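Local coordinates for kirola (Actinidia deliciosa, PDB 4IGV), which is a ripening-related kiwifruit allergen of the Bet v 1 type that may bind small hydrophobic ligands, its biological role being unsettled, at residues D2-Q10 / L123-M134. Residues are numbered along the deposited sequence; the frame is centred on the assembly and turned at random.
Sequences DLSGKMVKQ and LKEDVEEPNTLM
Met7 projects from strand 4-12 onto the start of the helix that begins at Asn131, and most of the packing gathers around it. Two conformers of Met7 are deposited, and its contacts hold for the one described here. Its chain runs straight out from the strand, with CG anti to the backbone N (chi1 -177°), and bends only at the last torsion (chi3 -63°). That bend lays the methyl beside the ring of Pro130, the N-cap residue, with Met7 CE 3.8 Å from Pro130 CD. Met7 CE also lies against Glu129 CB and 3.5 Å from Asn131 OD1. The sulfur Met7 SD sits 3.6 Å from Met134 CB, one helical turn beyond Pro130. The two methionine chains lie side by side, running opposite ways, and Met134 CE comes back to within 3.8 Å of Met7 CG. Farther along the strand, Met134 SD touches Lys9 CB at 3.8 Å, while the rest of the lysine turns off from the helix.

The other end is open to solvent, with Asp2 and Glu125 both exposed. Here Leu3 lies roughly perpendicular to the Glu125 side chain. Leu3 CD2 rests on the backbone of the Lys124-Val127 type I turn, 3.3 Å from Glu125 N. The glutamate chain bends at chi2, and Glu125 OE2 reaches Asp2 N, 3.0 Å away. This hydrogen bond uses the syn side of the carboxylate, 21° out of its plane. Asp2 OD1 in turn accepts from Ser4 N in an Asx turn.

Between the two ends, the Glu129 carboxylate turns to Tyr120 and Lys122 of the neighbouring strand 112-122. The contact joins the edge strand to the loop before the long C-terminal helix and to its first turn, as in the Bet v 1 fold, whose antiparallel sheet curves around that helix.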
# COMPACT_ATOMS: atom_id res chain seq x y z
N ASP A 2 0.84 23.26 -10.77
CA ASP A 2 0.21 22.32 -9.81
C ASP A 2 1.06 21.07 -9.60
O ASP A 2 1.13 20.14 -10.43
CB ASP A 2 -1.21 21.91 -10.19
CG ASP A 2 -1.88 21.02 -9.12
OD1 ASP A 2 -1.53 21.15 -7.92
OD2 ASP A 2 -2.75 20.18 -9.46
N LEU A 3 1.67 21.06 -8.44
CA LEU A 3 2.54 19.98 -8.01
C LEU A 3 1.78 18.82 -7.36
O LEU A 3 2.39 17.77 -7.03
CB LEU A 3 3.53 20.56 -7.01
CG LEU A 3 4.49 21.60 -7.58
CD1 LEU A 3 5.25 22.22 -6.42
CD2 LEU A 3 5.44 20.97 -8.57
N SER A 4 0.47 18.99 -7.16
CA SER A 4 -0.34 17.96 -6.51
C SER A 4 -0.97 17.06 -7.54
O SER A 4 -1.34 17.50 -8.63
CB SER A 4 -1.42 18.56 -5.62
OG SER A 4 -0.86 19.27 -4.52
N GLY A 5 -1.13 15.80 -7.17
CA GLY A 5 -1.64 14.79 -8.08
C GLY A 5 -2.36 13.69 -7.33
O GLY A 5 -2.24 13.55 -6.11
N LYS A 6 -3.11 12.93 -8.11
CA LYS A 6 -3.88 11.80 -7.65
C LYS A 6 -3.79 10.72 -8.71
O LYS A 6 -3.77 10.99 -9.92
CB LYS A 6 -5.36 12.20 -7.46
CG LYS A 6 -6.31 11.08 -7.02
CD LYS A 6 -7.73 11.65 -6.94
CE LYS A 6 -8.79 10.69 -6.37
NZ LYS A 6 -10.09 11.46 -6.23
N MET A 7 -3.76 9.48 -8.24
CA MET A 7 -3.74 8.34 -9.14
C MET A 7 -4.57 7.24 -8.48
O MET A 7 -4.41 6.97 -7.31
CB MET A 7 -2.30 7.89 -9.34
CG MET A 7 -2.11 6.74 -10.31
SD MET A 7 -0.37 6.26 -10.50
CE MET A 7 0.29 7.80 -11.21
N VAL A 8 -5.44 6.61 -9.26
CA VAL A 8 -6.38 5.62 -8.77
C VAL A 8 -6.35 4.41 -9.72
O VAL A 8 -6.44 4.54 -10.95
CB VAL A 8 -7.82 6.16 -8.72
CG1 VAL A 8 -8.80 5.04 -8.23
CG2 VAL A 8 -7.93 7.46 -7.87
N LYS A 9 -6.28 3.23 -9.14
CA LYS A 9 -6.41 1.99 -9.92
C LYS A 9 -7.18 0.95 -9.13
O LYS A 9 -6.85 0.68 -7.99
CB LYS A 9 -5.05 1.38 -10.30
CG LYS A 9 -5.13 0.20 -11.27
CD LYS A 9 -5.33 0.66 -12.71
CE LYS A 9 -4.72 -0.26 -13.80
NZ LYS A 9 -5.23 -1.66 -13.81
N GLN A 10 -8.22 0.40 -9.80
CA GLN A 10 -9.07 -0.64 -9.23
C GLN A 10 -8.81 -1.91 -9.97
O GLN A 10 -8.88 -1.94 -11.18
CB GLN A 10 -10.54 -0.29 -9.36
CG GLN A 10 -11.49 -1.32 -8.74
CD GLN A 10 -12.94 -0.86 -8.73
OE1 GLN A 10 -13.39 -0.10 -9.60
NE2 GLN A 10 -13.68 -1.30 -7.71
N LEU A 123 7.86 17.57 -5.17
CA LEU A 123 8.76 18.66 -4.74
C LEU A 123 9.05 19.66 -5.86
O LEU A 123 9.31 20.84 -5.57
CB LEU A 123 10.07 18.10 -4.17
CG LEU A 123 9.98 17.41 -2.81
CD1 LEU A 123 11.29 16.64 -2.52
CD2 LEU A 123 9.65 18.41 -1.71
N LYS A 124 9.03 19.18 -7.11
CA LYS A 124 9.35 19.96 -8.32
C LYS A 124 8.42 19.54 -9.47
O LYS A 124 7.96 18.40 -9.49
CB LYS A 124 10.80 19.73 -8.75
CG LYS A 124 11.81 19.99 -7.64
CD LYS A 124 13.22 20.19 -8.21
CE LYS A 124 14.04 21.16 -7.35
NZ LYS A 124 15.21 21.69 -8.09
N GLU A 125 8.17 20.44 -10.43
CA GLU A 125 7.23 20.16 -11.52
C GLU A 125 7.68 18.98 -12.39
O GLU A 125 6.84 18.19 -12.88
CB GLU A 125 6.94 21.41 -12.38
CG GLU A 125 5.43 21.55 -12.74
CD GLU A 125 4.64 22.51 -11.82
OE1 GLU A 125 5.12 23.64 -11.56
OE2 GLU A 125 3.52 22.15 -11.40
N ASP A 126 8.99 18.79 -12.51
CA ASP A 126 9.51 17.73 -13.37
C ASP A 126 9.57 16.34 -12.71
O ASP A 126 9.98 15.36 -13.35
CB ASP A 126 10.85 18.12 -13.97
CG ASP A 126 11.96 18.20 -12.94
OD1 ASP A 126 11.68 18.09 -11.73
OD2 ASP A 126 13.12 18.41 -13.38
N VAL A 127 9.19 16.24 -11.44
CA VAL A 127 9.11 14.95 -10.78
C VAL A 127 8.06 14.12 -11.50
O VAL A 127 7.02 14.63 -11.89
CB VAL A 127 8.77 15.08 -9.28
CG1 VAL A 127 8.30 13.72 -8.68
CG2 VAL A 127 9.97 15.64 -8.51
N GLU A 128 8.34 12.84 -11.70
CA GLU A 128 7.44 11.99 -12.46
C GLU A 128 6.18 11.67 -11.65
O GLU A 128 6.22 11.71 -10.40
CB GLU A 128 8.14 10.68 -12.83
CG GLU A 128 9.35 10.84 -13.73
CD GLU A 128 9.92 9.51 -14.23
OE1 GLU A 128 9.38 8.44 -13.87
OE2 GLU A 128 10.92 9.54 -14.99
N GLU A 129 5.07 11.39 -12.32
CA GLU A 129 3.93 10.77 -11.64
C GLU A 129 4.39 9.36 -11.19
O GLU A 129 5.22 8.71 -11.84
CB GLU A 129 2.67 10.64 -12.51
CG GLU A 129 2.09 11.86 -13.18
CD GLU A 129 2.42 13.19 -12.54
OE1 GLU A 129 2.10 13.38 -11.35
OE2 GLU A 129 2.94 14.08 -13.28
N PRO A 130 3.85 8.87 -10.06
CA PRO A 130 4.31 7.61 -9.44
C PRO A 130 3.75 6.35 -10.09
O PRO A 130 3.25 5.41 -9.42
CB PRO A 130 3.86 7.77 -7.99
CG PRO A 130 2.67 8.65 -8.07
CD PRO A 130 2.92 9.61 -9.19
N ASN A 131 3.89 6.26 -11.41
CA ASN A 131 3.39 5.07 -12.11
C ASN A 131 4.10 3.79 -11.71
O ASN A 131 3.47 2.76 -11.57
CB ASN A 131 3.46 5.27 -13.64
CG ASN A 131 2.44 6.30 -14.10
OD1 ASN A 131 1.23 6.06 -14.04
ND2 ASN A 131 2.91 7.44 -14.51
N THR A 132 5.40 3.87 -11.49
CA THR A 132 6.16 2.69 -11.14
C THR A 132 5.69 2.17 -9.78
O THR A 132 5.57 0.97 -9.58
CB THR A 132 7.69 2.97 -11.12
OG1 THR A 132 8.11 3.35 -12.46
CG2 THR A 132 8.46 1.76 -10.69
N LEU A 133 5.38 3.07 -8.85
CA LEU A 133 4.89 2.64 -7.55
C LEU A 133 3.49 2.01 -7.65
O LEU A 133 3.17 1.03 -6.98
CB LEU A 133 4.88 3.84 -6.57
CG LEU A 133 4.58 3.48 -5.14
CD1 LEU A 133 5.70 2.62 -4.49
CD2 LEU A 133 4.28 4.71 -4.28
N MET A 134 2.65 2.59 -8.50
CA MET A 134 1.33 1.97 -8.71
C MET A 134 1.45 0.58 -9.30
O MET A 134 0.77 -0.34 -8.84
CB MET A 134 0.43 2.87 -9.57
CG MET A 134 -0.95 2.29 -9.76
SD MET A 134 -1.91 2.12 -8.20
CE MET A 134 -2.42 3.81 -7.97